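Local coordinates for Nitrate/nitrite binding protein NrtA (Synechocystis sp., PDB 2G29) that binds nitrate in the periplasm as the solute-binding component of an ABC transporter that takes up nitrate and probably also nitrite, at residues A[70-73]-A[74-77]; A[165-168]-A[169-172]; A[227-230]-A[231-234]; A[329-332]-A[333-336]. All coordinates share one frame; numbering follows the deposited sequence.

Contact 1 (A[70-73]-A[74-77]); sequences QASW and GTTR. With NO3 (nitrate ion), chain B.
Ser72 and Thr75 face each other in a capping box that starts helix 73-82, just after strand 66-69. Ser72 OG, at the N-cap, accepts from Thr75 N (3.0 Å), and Thr75 OG1 returns the favour by accepting from Ser72 N at 3.1 Å; a weak bond from Ala71 N reaches the same hydroxyl. Thr75 can do this because OG1 is folded back between its own backbone N and carbonyl carbon (chi1 65°), which turns it toward the chain before the helix. Thr76 turns toward the preceding segment. Its OG1 donates to Ser72 O and its backbone N does likewise, both at 2.9 Å and from opposite faces of the carbonyl plane, so two bonds grip this oxygen. Thr76 OG1 also lies 3.2 Å from Gln70 CB, the two side chains crossing at about a right angle; the Gln70 amide is held beyond the contact by Asn79 and Leu68. Trp73 and Thr76 run side by side in the same direction, with Trp73 CE3 3.8 Å from Thr76 OG1. Having CG anti to its carbonyl carbon (chi1 -72°) sets the indole alongside Thr76 with NE1 reaching the nitrate, and the ring packs on Ile94 and Met98. The ion, also bonded by Lys240 and Gly211, meets the ring edge in its plane: Trp73 NE1 donates to nitrate O3 at 2.8 Å, with an angle of 149° at the hydrogen.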
ATOM      1  N   GLN A  70       1.656  -4.076  13.898  1.00  9.74           N
ATOM      2  CA  GLN A  70       0.964  -5.343  13.627  1.00  9.90           C
ATOM      3  C   GLN A  70       1.986  -6.303  13.024  1.00 10.26           C
ATOM      4  O   GLN A  70       2.915  -5.879  12.327  1.00 10.78           O
ATOM      5  CB  GLN A  70      -0.174  -5.111  12.630  1.00  9.58           C
ATOM      6  CG  GLN A  70      -1.148  -4.007  13.047  1.00  9.50           C
ATOM      7  CD  GLN A  70      -1.975  -4.404  14.273  1.00 12.96           C
ATOM      8  OE1 GLN A  70      -2.820  -5.305  14.193  1.00 12.98           O
ATOM      9  NE2 GLN A  70      -1.749  -3.716  15.404  1.00 12.56           N
ATOM     10  N   ALA A  71       1.819  -7.595  13.277  1.00 10.25           N
ATOM     11  CA  ALA A  71       2.773  -8.588  12.758  1.00 11.73           C
ATOM     12  C   ALA A  71       2.579  -8.871  11.271  1.00 11.20           C
ATOM     13  O   ALA A  71       3.570  -9.095  10.553  1.00 11.60           O
ATOM     14  CB  ALA A  71       2.665  -9.901  13.569  1.00 12.13           C
ATOM     15  N   SER A  72       1.330  -8.855  10.811  1.00 10.62           N
ATOM     16  CA  SER A  72       1.062  -9.147   9.397  1.00  9.38           C
ATOM     17  C   SER A  72      -0.251  -8.534   8.966  1.00  9.62           C
ATOM     18  O   SER A  72      -0.997  -7.980   9.787  1.00  9.37           O
ATOM     19  CB  SER A  72       0.974 -10.666   9.212  1.00  9.88           C
ATOM     20  OG  SER A  72      -0.221 -11.165   9.893  1.00 11.23           O
ATOM     21  N   TRP A  73      -0.568  -8.622   7.672  1.00  9.50           N
ATOM     22  CA  TRP A  73      -1.830  -8.078   7.230  1.00  8.40           C
ATOM     23  C   TRP A  73      -2.956  -8.967   7.763  1.00  8.37           C
ATOM     24  O   TRP A  73      -4.043  -8.492   8.015  1.00 10.55           O
ATOM     25  CB  TRP A  73      -1.855  -7.919   5.701  1.00  9.30           C
ATOM     26  CG  TRP A  73      -0.973  -6.790   5.250  1.00  8.79           C
ATOM     27  CD1 TRP A  73       0.090  -6.879   4.418  1.00  8.75           C
ATOM     28  CD2 TRP A  73      -1.075  -5.399   5.640  1.00  9.50           C
ATOM     29  NE1 TRP A  73       0.664  -5.642   4.248  1.00 10.51           N
ATOM     30  CE2 TRP A  73      -0.029  -4.716   4.977  1.00  9.02           C
ATOM     31  CE3 TRP A  73      -1.962  -4.666   6.459  1.00  9.08           C
ATOM     32  CZ2 TRP A  73       0.201  -3.363   5.150  1.00  9.34           C
ATOM     33  CZ3 TRP A  73      -1.738  -3.320   6.630  1.00  9.68           C
ATOM     34  CH2 TRP A  73      -0.668  -2.668   5.962  1.00  8.89           C
ATOM     35  N   GLY A  74      -2.648 -10.237   7.994  1.00 10.04           N
ATOM     36  CA  GLY A  74      -3.648 -11.127   8.559  1.00 10.08           C
ATOM     37  C   GLY A  74      -3.964 -10.731   9.991  1.00 10.17           C
ATOM     38  O   GLY A  74      -5.128 -10.728  10.360  1.00 10.96           O
ATOM     39  N   THR A  75      -2.950 -10.369  10.787  1.00 10.13           N
ATOM     40  CA  THR A  75      -3.263  -9.959  12.157  1.00 10.85           C
ATOM     41  C   THR A  75      -3.878  -8.586  12.201  1.00 10.61           C
ATOM     42  O   THR A  75      -4.699  -8.300  13.058  1.00 11.00           O
ATOM     43  CB  THR A  75      -2.062 -10.000  13.130  1.00 10.54           C
ATOM     44  OG1 THR A  75      -1.071  -9.051  12.749  1.00 12.00           O
ATOM     45  CG2 THR A  75      -1.480 -11.371  13.220  1.00 10.86           C
ATOM     46  N   THR A  76      -3.510  -7.728  11.267  1.00 10.43           N
ATOM     47  CA  THR A  76      -4.157  -6.403  11.149  1.00  9.63           C
ATOM     48  C   THR A  76      -5.660  -6.621  10.932  1.00 11.30           C
ATOM     49  O   THR A  76      -6.484  -5.996  11.600  1.00 11.56           O
ATOM     50  CB  THR A  76      -3.597  -5.618   9.942  1.00  9.79           C
ATOM     51  OG1 THR A  76      -2.208  -5.324  10.185  1.00 10.60           O
ATOM     52  CG2 THR A  76      -4.345  -4.305   9.753  1.00 10.80           C
ATOM     53  N   ARG A  77      -6.012  -7.499   9.994  1.00 11.31           N
ATOM     54  CA  ARG A  77      -7.402  -7.828   9.702  1.00 11.13           C
ATOM     55  C   ARG A  77      -8.053  -8.385  10.959  1.00 10.77           C
ATOM     56  O   ARG A  77      -9.169  -7.993  11.308  1.00 11.13           O
ATOM     57  CB  ARG A  77      -7.436  -8.867   8.561  1.00 11.65           C
ATOM     58  CG  ARG A  77      -8.824  -9.453   8.186  1.00 13.67           C
ATOM     59  CD  ARG A  77      -9.252 -10.638   9.061  1.00 14.30           C
ATOM     60  NE  ARG A  77      -8.165 -11.599   9.236  1.00 13.39           N
ATOM     61  CZ  ARG A  77      -7.661 -12.374   8.280  1.00 16.85           C
ATOM     62  NH1 ARG A  77      -8.157 -12.333   7.046  1.00 16.21           N
ATOM     63  NH2 ARG A  77      -6.619 -13.156   8.551  1.00 14.63           N
TER
HETATM   64  N   NO3 B 700       3.884  -3.969   2.128  1.00 13.58           N
HETATM   65  O1  NO3 B 700       4.127  -2.713   1.651  1.00 11.55           O
HETATM   66  O2  NO3 B 700       4.666  -5.075   2.141  1.00 13.12           O
HETATM   67  O3  NO3 B 700       2.499  -4.203   2.703  1.00 12.31           O

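Contact 2 (A[165-168]-A[169-172]); sequences GTHD and MWIR
Asp168 and Arg172 lie side by side, one helical turn apart, and form a salt bridge in which Arg172 NE gives its hydrogen to Asp168 OD1 at 2.8 Å. The two flat groups are perpendicular: NE comes in from above the carboxylate plane, while OD1 sits at the guanidinium edge, 16° out of that plane. Asp168 carries its CG anti to the backbone N (chi1 -172°), which turns the acid along the helix toward the straight arginine chain. The methyl end of Met169 curls back over the other oxygen, CE resting 3.6 Å from Asp168 OD2, which is held by Gly164 N. Farther out, Arg172 bonds Thr188 through NH2 and makes a cation-pi contact with Trp345. These residues form the first turns of helix 166-177, the helical part of a beta-alpha-beta unit between strands 157-160 and 187-190, and Gly165 is its N-cap. On another flank of the turn, Trp170 lays one face over the Thr166 carbonyl, whose O stands 3.1 Å above the ring plane while accepting from Trp170 N. The indole edge is directed at the face of His167 in an offset edge-to-face pair, centroids 5.7 Å apart and planes at 85°. That imidazole belongs to the nitrate site and neighbours Gln126. In the second shell, Glu239 bonds both Thr166 and Trp170, one carboxylate oxygen accepting from Trp170 NE1 and the other bonded to Thr166 OG1.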
ATOM      1  N   GLY A 165      -4.636  -8.147  -1.893  1.00 10.31           N
ATOM      2  CA  GLY A 165      -4.030  -6.880  -1.535  1.00 10.96           C
ATOM      3  C   GLY A 165      -3.254  -6.229  -2.654  1.00  9.31           C
ATOM      4  O   GLY A 165      -3.166  -6.783  -3.752  1.00 11.08           O
ATOM      5  N   THR A 166      -2.684  -5.054  -2.391  1.00  9.42           N
ATOM      6  CA  THR A 166      -1.936  -4.353  -3.428  1.00  9.02           C
ATOM      7  C   THR A 166      -0.773  -5.169  -4.029  1.00  9.32           C
ATOM      8  O   THR A 166      -0.688  -5.281  -5.249  1.00  9.55           O
ATOM      9  CB  THR A 166      -1.349  -3.008  -2.870  1.00  8.37           C
ATOM     10  OG1 THR A 166      -0.509  -3.316  -1.758  1.00 10.20           O
ATOM     11  CG2 THR A 166      -2.457  -2.027  -2.397  1.00  9.86           C
ATOM     12  N   HIS A 167       0.099  -5.740  -3.201  1.00  8.81           N
ATOM     13  CA  HIS A 167       1.264  -6.454  -3.752  1.00  7.02           C
ATOM     14  C   HIS A 167       0.868  -7.671  -4.541  1.00  9.12           C
ATOM     15  O   HIS A 167       1.546  -8.006  -5.525  1.00 10.76           O
ATOM     16  CB  HIS A 167       2.267  -6.787  -2.632  1.00  9.77           C
ATOM     17  CG  HIS A 167       2.494  -5.630  -1.741  1.00  9.39           C
ATOM     18  ND1 HIS A 167       3.388  -4.618  -2.008  1.00 11.45           N
ATOM     19  CD2 HIS A 167       1.790  -5.240  -0.654  1.00  7.08           C
ATOM     20  CE1 HIS A 167       3.225  -3.648  -1.120  1.00  5.77           C
ATOM     21  NE2 HIS A 167       2.259  -4.011  -0.289  1.00 12.61           N
ATOM     22  N   ASP A 168      -0.201  -8.338  -4.128  1.00  9.94           N
ATOM     23  CA  ASP A 168      -0.717  -9.488  -4.871  1.00 10.47           C
ATOM     24  C   ASP A 168      -1.111  -8.960  -6.273  1.00 10.25           C
ATOM     25  O   ASP A 168      -0.757  -9.554  -7.305  1.00 10.21           O
ATOM     26  CB  ASP A 168      -1.926 -10.049  -4.097  1.00 10.26           C
ATOM     27  CG  ASP A 168      -2.445 -11.370  -4.651  1.00 10.63           C
ATOM     28  OD1 ASP A 168      -1.676 -12.113  -5.300  1.00 11.11           O
ATOM     29  OD2 ASP A 168      -3.629 -11.682  -4.376  1.00 11.06           O
ATOM     30  N   MET A 169      -1.818  -7.828  -6.338  1.00 10.00           N
ATOM     31  CA  MET A 169      -2.193  -7.269  -7.646  1.00  8.99           C
ATOM     32  C   MET A 169      -0.967  -6.853  -8.470  1.00  9.77           C
ATOM     33  O   MET A 169      -0.891  -7.125  -9.662  1.00 10.93           O
ATOM     34  CB  MET A 169      -3.106  -6.054  -7.484  1.00  9.21           C
ATOM     35  CG  MET A 169      -4.431  -6.298  -6.770  1.00 11.13           C
ATOM     36  SD  MET A 169      -5.457  -7.652  -7.412  1.00 11.46           S
ATOM     37  CE  MET A 169      -4.936  -9.008  -6.331  1.00 12.19           C
ATOM     38  N   TRP A 170       0.035  -6.254  -7.828  1.00  9.74           N
ATOM     39  CA  TRP A 170       1.199  -5.800  -8.609  1.00 10.51           C
ATOM     40  C   TRP A 170       1.999  -6.964  -9.175  1.00 11.15           C
ATOM     41  O   TRP A 170       2.336  -6.975 -10.364  1.00 10.72           O
ATOM     42  CB  TRP A 170       2.170  -4.962  -7.789  1.00 10.29           C
ATOM     43  CG  TRP A 170       1.599  -3.815  -7.028  1.00  8.20           C
ATOM     44  CD1 TRP A 170       1.995  -3.426  -5.781  1.00  9.19           C
ATOM     45  CD2 TRP A 170       0.510  -2.959  -7.398  1.00  9.64           C
ATOM     46  NE1 TRP A 170       1.206  -2.383  -5.341  1.00  9.61           N
ATOM     47  CE2 TRP A 170       0.282  -2.087  -6.312  1.00  9.20           C
ATOM     48  CE3 TRP A 170      -0.314  -2.846  -8.539  1.00  9.54           C
ATOM     49  CZ2 TRP A 170      -0.724  -1.112  -6.317  1.00 10.65           C
ATOM     50  CZ3 TRP A 170      -1.312  -1.889  -8.558  1.00 10.90           C
ATOM     51  CH2 TRP A 170      -1.517  -1.025  -7.449  1.00 12.00           C
ATOM     52  N   ILE A 171       2.314  -7.946  -8.343  1.00  9.99           N
ATOM     53  CA  ILE A 171       3.102  -9.057  -8.857  1.00  9.12           C
ATOM     54  C   ILE A 171       2.338  -9.905  -9.879  1.00 10.17           C
ATOM     55  O   ILE A 171       2.931 -10.352 -10.852  1.00 11.29           O
ATOM     56  CB  ILE A 171       3.731  -9.884  -7.671  1.00 10.15           C
ATOM     57  CG1 ILE A 171       5.005 -10.569  -8.165  1.00 10.81           C
ATOM     58  CG2 ILE A 171       2.749 -10.891  -7.102  1.00 11.95           C
ATOM     59  CD1 ILE A 171       5.852 -11.134  -7.029  1.00 12.38           C
ATOM     60  N   ARG A 172       1.039 -10.105  -9.679  1.00  9.88           N
ATOM     61  CA  ARG A 172       0.236 -10.843 -10.658  1.00 10.45           C
ATOM     62  C   ARG A 172       0.153 -10.053 -11.959  1.00 11.55           C
ATOM     63  O   ARG A 172       0.174 -10.641 -13.048  1.00 11.73           O
ATOM     64  CB  ARG A 172      -1.178 -11.076 -10.157  1.00 11.00           C
ATOM     65  CG  ARG A 172      -1.272 -12.119  -9.068  1.00 12.52           C
ATOM     66  CD  ARG A 172      -2.688 -12.227  -8.543  1.00 10.95           C
ATOM     67  NE  ARG A 172      -2.765 -13.333  -7.584  1.00 11.71           N
ATOM     68  CZ  ARG A 172      -3.483 -14.446  -7.769  1.00 12.50           C
ATOM     69  NH1 ARG A 172      -4.225 -14.614  -8.871  1.00 16.14           N
ATOM     70  NH2 ARG A 172      -3.382 -15.431  -6.883  1.00 13.54           N
TER

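Contact 3 (A[227-230]-A[231-234]); sequences ALTT and GQLW
Leu228 and Leu233 meet at about a right angle where strand 225-229 gives way to a short 3-10 turn. From CB, Leu228 rises to CG, which stands between its backbone N and carbonyl carbon (chi1 60°), a torsion that brings CD1 and CD2 round to face Leu233. CD1 presses on Leu233 CG at 3.5 Å, tighter than an ordinary van der Waals contact, and CD2 lies against Leu233 CD2 at 3.6 Å. Ile128 of the neighbouring strand touches both leucines; Ala227 and Leu228 face it together as a classic beta bulge. The turn itself is closed by Gln232 N donating to Thr229 O and by Thr230 O, which accepts twice: Leu233 N comes from above the carbonyl plane, and Trp234 N lies almost in line with the C=O bond at 3.2 Å. The aliphatic stem of Gln232 crosses Thr229, its CG 3.4 Å from Thr229 O and 3.9 Å from Thr229 CG2. An alanine at Gln232 is likely to leave Thr229 CG2 without the CG that packs on it and open a gap beside the strand end. A water 2.7 Å from Thr229 OG1 accepts from Gly231 N. The chemistry is thus divided: apolar packing fixes the leucine side, while N-H groups of the turn satisfy Thr229 O and Thr230 O, the water takes Gly231 N, and both threonine hydroxyls bond the Gln126 backbone.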
ATOM      1  N   ALA A 227      13.712  -6.195  -9.608  1.00 12.96           N
ATOM      2  CA  ALA A 227      13.289  -6.139 -11.009  1.00 12.44           C
ATOM      3  C   ALA A 227      12.741  -4.752 -11.342  1.00 12.53           C
ATOM      4  O   ALA A 227      13.029  -4.190 -12.400  1.00 12.97           O
ATOM      5  CB  ALA A 227      12.224  -7.220 -11.269  1.00 11.72           C
ATOM      6  N   LEU A 228      11.973  -4.173 -10.416  1.00 12.57           N
ATOM      7  CA  LEU A 228      11.382  -2.859 -10.632  1.00 12.54           C
ATOM      8  C   LEU A 228      10.829  -2.329  -9.325  1.00 12.91           C
ATOM      9  O   LEU A 228      10.650  -3.093  -8.357  1.00 11.16           O
ATOM     10  CB  LEU A 228      10.210  -2.960 -11.633  1.00 13.37           C
ATOM     11  CG  LEU A 228       9.081  -3.895 -11.156  1.00 13.41           C
ATOM     12  CD1 LEU A 228       7.993  -3.094 -10.451  1.00 16.77           C
ATOM     13  CD2 LEU A 228       8.485  -4.628 -12.370  1.00 16.45           C
ATOM     14  N   THR A 229      10.611  -1.012  -9.309  1.00 11.56           N
ATOM     15  CA  THR A 229       9.932  -0.324  -8.218  1.00 11.66           C
ATOM     16  C   THR A 229       8.549  -0.065  -8.842  1.00 12.90           C
ATOM     17  O   THR A 229       8.413   0.222 -10.038  1.00 11.64           O
ATOM     18  CB  THR A 229      10.698   0.930  -7.758  1.00 10.24           C
ATOM     19  OG1 THR A 229      10.021   1.488  -6.627  1.00 11.48           O
ATOM     20  CG2 THR A 229      10.805   1.969  -8.888  1.00 12.16           C
ATOM     21  N   THR A 230       7.502  -0.156  -8.034  1.00 11.87           N
ATOM     22  CA  THR A 230       6.169  -0.163  -8.602  1.00 11.51           C
ATOM     23  C   THR A 230       5.634   1.034  -9.318  1.00 11.59           C
ATOM     24  O   THR A 230       4.703   0.901 -10.090  1.00 12.37           O
ATOM     25  CB  THR A 230       5.169  -0.768  -7.573  1.00 10.24           C
ATOM     26  OG1 THR A 230       5.253  -0.040  -6.347  1.00 10.99           O
ATOM     27  CG2 THR A 230       5.523  -2.217  -7.282  1.00 11.99           C
ATOM     28  N   GLY A 231       6.233   2.199  -9.099  1.00 10.93           N
ATOM     29  CA  GLY A 231       5.847   3.379  -9.861  1.00 13.63           C
ATOM     30  C   GLY A 231       6.245   3.187 -11.342  1.00 13.93           C
ATOM     31  O   GLY A 231       5.875   4.006 -12.184  1.00 15.60           O
ATOM     32  N   GLN A 232       7.007   2.123 -11.648  1.00 13.62           N
ATOM     33  CA  GLN A 232       7.370   1.786 -13.024  1.00 13.03           C
ATOM     34  C   GLN A 232       6.263   0.929 -13.642  1.00 14.56           C
ATOM     35  O   GLN A 232       6.191   0.802 -14.869  1.00 15.42           O
ATOM     36  CB  GLN A 232       8.672   0.979 -13.093  1.00 12.86           C
ATOM     37  CG  GLN A 232       9.933   1.714 -12.731  1.00 12.81           C
ATOM     38  CD  GLN A 232      11.104   0.766 -12.858  1.00 14.63           C
ATOM     39  OE1 GLN A 232      11.589   0.482 -13.975  1.00 19.56           O
ATOM     40  NE2 GLN A 232      11.547   0.242 -11.745  1.00 12.35           N
ATOM     41  N   LEU A 233       5.410   0.322 -12.803  1.00 12.75           N
ATOM     42  CA  LEU A 233       4.313  -0.513 -13.300  1.00 13.50           C
ATOM     43  C   LEU A 233       3.068   0.351 -13.536  1.00 14.33           C
ATOM     44  O   LEU A 233       2.343   0.153 -14.513  1.00 13.73           O
ATOM     45  CB  LEU A 233       3.981  -1.580 -12.263  1.00 16.36           C
ATOM     46  CG  LEU A 233       4.945  -2.705 -12.022  1.00 19.66           C
ATOM     47  CD1 LEU A 233       4.341  -3.604 -10.940  1.00 21.88           C
ATOM     48  CD2 LEU A 233       5.183  -3.495 -13.299  1.00 21.10           C
ATOM     49  N   TRP A 234       2.809   1.279 -12.620  1.00 12.03           N
ATOM     50  CA  TRP A 234       1.686   2.209 -12.690  1.00 12.72           C
ATOM     51  C   TRP A 234       2.158   3.511 -12.066  1.00 13.77           C
ATOM     52  O   TRP A 234       2.380   3.586 -10.869  1.00 12.79           O
ATOM     53  CB  TRP A 234       0.458   1.609 -11.956  1.00 12.90           C
ATOM     54  CG  TRP A 234      -0.747   2.488 -11.925  1.00 12.65           C
ATOM     55  CD1 TRP A 234      -0.947   3.663 -12.603  1.00 13.64           C
ATOM     56  CD2 TRP A 234      -1.956   2.230 -11.205  1.00 11.45           C
ATOM     57  NE1 TRP A 234      -2.209   4.152 -12.345  1.00 13.64           N
ATOM     58  CE2 TRP A 234      -2.851   3.285 -11.493  1.00 11.77           C
ATOM     59  CE3 TRP A 234      -2.371   1.204 -10.348  1.00 13.70           C
ATOM     60  CZ2 TRP A 234      -4.152   3.344 -10.944  1.00 10.86           C
ATOM     61  CZ3 TRP A 234      -3.650   1.255  -9.808  1.00 11.93           C
ATOM     62  CH2 TRP A 234      -4.529   2.310 -10.105  1.00 10.30           C
TER
HETATM   63  O   HOH W   1       7.910   3.142  -7.002  1.00 13.24           O

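Contact 4 (A[329-332]-A[333-336]); sequences YPYK and SHDQ
Helix 332-344 begins here, with Tyr331 as its N-cap and an inverse gamma turn centred on Pro330 leading in. Tyr331 and His334 run side by side in the same direction across the first turn. Tyr331 CB sits over one face of the imidazole, a CH-pi contact with 4.0 Å from CB to the ring centroid, and the phenol then turns an edge to that same ring, the planes 61° apart. Having CG anti to the carbonyl carbon (chi1 -72°) sets the Tyr331 ring beside its backbone N, alongside His334. Its ring is also covered from the preceding loop: Tyr329 CD2 stands 3.5 Å above the Tyr331 plane, over the centre. Tyr331 O starts the helix with two weak bonds, from His334 N and from Asp335 N at 3.3 Å. Asp335 directs its carboxylate elsewhere, to a salt bridge with Arg120 and a hydrogen bond with Tyr100, while Ser333 OG takes Arg387 N; together they tie the helix start to strand 115-120 and to the later loops. Lys332 reaches outward as an extended chain to a salt bridge with Asp359. Gln336 runs as an extended chain over the Lys332 carbonyl, its CG 3.2 Å from Lys332 O and its NE2 4.1 Å from Lys332 CB. A glycine in place of Gln336 would probably strip the CG and CD cover from Lys332 O and open a gap beside Lys332 CB. The first firm helical bond is Gln336 N to Lys332 O, 2.9 Å with 158° at the hydrogen.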
ATOM      1  N   TYR A 329      -5.205  12.416  -1.551  1.00 13.05           N
ATOM      2  CA  TYR A 329      -6.635  12.374  -1.891  1.00 12.20           C
ATOM      3  C   TYR A 329      -7.011  10.961  -2.328  1.00 12.48           C
ATOM      4  O   TYR A 329      -6.444  10.434  -3.269  1.00 11.99           O
ATOM      5  CB  TYR A 329      -6.945  13.385  -2.991  1.00 12.42           C
ATOM      6  CG  TYR A 329      -8.410  13.384  -3.356  1.00 12.84           C
ATOM      7  CD1 TYR A 329      -9.361  13.949  -2.515  1.00 12.94           C
ATOM      8  CD2 TYR A 329      -8.850  12.781  -4.530  1.00 11.36           C
ATOM      9  CE1 TYR A 329     -10.718  13.911  -2.831  1.00 12.13           C
ATOM     10  CE2 TYR A 329     -10.196  12.735  -4.869  1.00 12.88           C
ATOM     11  CZ  TYR A 329     -11.130  13.298  -4.018  1.00 11.78           C
ATOM     12  OH  TYR A 329     -12.452  13.259  -4.391  1.00 13.37           O
ATOM     13  N   PRO A 330      -7.978  10.332  -1.641  1.00 10.35           N
ATOM     14  CA  PRO A 330      -8.384   8.957  -1.978  1.00 11.93           C
ATOM     15  C   PRO A 330      -9.359   8.890  -3.134  1.00 10.86           C
ATOM     16  O   PRO A 330     -10.562   8.899  -2.966  1.00 12.05           O
ATOM     17  CB  PRO A 330      -8.972   8.446  -0.671  1.00 10.99           C
ATOM     18  CG  PRO A 330      -9.665   9.684  -0.107  1.00 12.23           C
ATOM     19  CD  PRO A 330      -8.708  10.842  -0.467  1.00 12.19           C
ATOM     20  N   TYR A 331      -8.803   8.868  -4.334  1.00 10.56           N
ATOM     21  CA  TYR A 331      -9.639   8.811  -5.526  1.00 11.15           C
ATOM     22  C   TYR A 331     -10.510   7.552  -5.541  1.00 10.72           C
ATOM     23  O   TYR A 331     -10.023   6.413  -5.371  1.00 10.80           O
ATOM     24  CB  TYR A 331      -8.776   8.814  -6.800  1.00 11.62           C
ATOM     25  CG  TYR A 331      -8.112  10.134  -7.138  1.00 12.61           C
ATOM     26  CD1 TYR A 331      -6.794  10.366  -6.791  1.00 12.37           C
ATOM     27  CD2 TYR A 331      -8.816  11.144  -7.813  1.00 13.46           C
ATOM     28  CE1 TYR A 331      -6.162  11.566  -7.111  1.00 12.34           C
ATOM     29  CE2 TYR A 331      -8.189  12.343  -8.126  1.00 13.34           C
ATOM     30  CZ  TYR A 331      -6.872  12.542  -7.781  1.00 15.31           C
ATOM     31  OH  TYR A 331      -6.217  13.718  -8.142  1.00 15.72           O
ATOM     32  N   LYS A 332     -11.801   7.758  -5.754  1.00 11.03           N
ATOM     33  CA  LYS A 332     -12.727   6.624  -5.874  1.00 10.93           C
ATOM     34  C   LYS A 332     -12.380   5.777  -7.121  1.00 10.36           C
ATOM     35  O   LYS A 332     -12.572   4.564  -7.095  1.00 11.26           O
ATOM     36  CB  LYS A 332     -14.172   7.127  -5.971  1.00 11.61           C
ATOM     37  CG  LYS A 332     -14.754   7.631  -4.654  1.00 11.23           C
ATOM     38  CD  LYS A 332     -16.164   8.141  -4.826  1.00 13.20           C
ATOM     39  CE  LYS A 332     -16.800   8.385  -3.492  1.00 14.50           C
ATOM     40  NZ  LYS A 332     -18.241   8.812  -3.657  1.00 15.39           N
ATOM     41  N   SER A 333     -11.866   6.393  -8.194  1.00  9.59           N
ATOM     42  CA  SER A 333     -11.531   5.628  -9.394  1.00 11.51           C
ATOM     43  C   SER A 333     -10.430   4.625  -9.079  1.00 10.17           C
ATOM     44  O   SER A 333     -10.398   3.516  -9.650  1.00  9.86           O
ATOM     45  CB  SER A 333     -11.097   6.562 -10.538  1.00 10.84           C
ATOM     46  OG  SER A 333      -9.974   7.333 -10.146  1.00 11.23           O
ATOM     47  N   HIS A 334      -9.536   4.976  -8.149  1.00  9.84           N
ATOM     48  CA  HIS A 334      -8.464   4.058  -7.742  1.00  9.49           C
ATOM     49  C   HIS A 334      -9.042   2.876  -6.957  1.00 10.11           C
ATOM     50  O   HIS A 334      -8.702   1.735  -7.215  1.00 11.12           O
ATOM     51  CB  HIS A 334      -7.438   4.782  -6.892  1.00 10.40           C
ATOM     52  CG  HIS A 334      -6.569   5.754  -7.649  1.00 10.98           C
ATOM     53  ND1 HIS A 334      -6.509   5.837  -9.022  1.00 14.17           N
ATOM     54  CD2 HIS A 334      -5.697   6.662  -7.167  1.00  8.89           C
ATOM     55  CE1 HIS A 334      -5.619   6.769  -9.355  1.00  8.14           C
ATOM     56  NE2 HIS A 334      -5.116   7.277  -8.252  1.00 12.40           N
ATOM     57  N   ASP A 335      -9.924   3.147  -6.011  1.00  9.98           N
ATOM     58  CA  ASP A 335     -10.566   2.047  -5.283  1.00 10.10           C
ATOM     59  C   ASP A 335     -11.292   1.128  -6.288  1.00  9.93           C
ATOM     60  O   ASP A 335     -11.238  -0.117  -6.145  1.00  9.95           O
ATOM     61  CB  ASP A 335     -11.582   2.613  -4.262  1.00 10.14           C
ATOM     62  CG  ASP A 335     -10.927   3.317  -3.079  1.00 10.42           C
ATOM     63  OD1 ASP A 335      -9.695   3.485  -3.082  1.00 10.67           O
ATOM     64  OD2 ASP A 335     -11.682   3.708  -2.157  1.00 10.64           O
ATOM     65  N   GLN A 336     -11.951   1.722  -7.290  1.00  9.15           N
ATOM     66  CA  GLN A 336     -12.675   0.947  -8.305  1.00 10.72           C
ATOM     67  C   GLN A 336     -11.694   0.046  -9.074  1.00 10.35           C
ATOM     68  O   GLN A 336     -12.007  -1.102  -9.364  1.00 12.02           O
ATOM     69  CB  GLN A 336     -13.425   1.882  -9.256  1.00 12.31           C
ATOM     70  CG  GLN A 336     -14.639   2.592  -8.619  1.00 14.31           C
ATOM     71  CD  GLN A 336     -15.081   3.860  -9.338  1.00 18.88           C
ATOM     72  OE1 GLN A 336     -14.649   4.156 -10.451  1.00 20.77           O
ATOM     73  NE2 GLN A 336     -15.967   4.615  -8.696  1.00 21.71           N
TER

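All four contacts are local and follow in series along the chain, so none encloses or crosses another. Contact 1 closes the turn from strand 66-69 into helix 73-82; contact 2 closes the opening of helix 166-177, after strand 157-160. The two bring Trp73 and His167 to the nitrate site, nearest atoms about 5 Å apart without touching. Contact 3 ends strand 225-229, which shares a sheet with 157-160, and heads the chain toward strand 240-245, in the sheet of 66-69. It packs on contact 2, Trp170 CZ3 lying 3.7 Å from Trp234 CE3. Contact 4 starts helix 332-344, and His334 meets Trp234 edge-to-face, joining this later helix to contact 3.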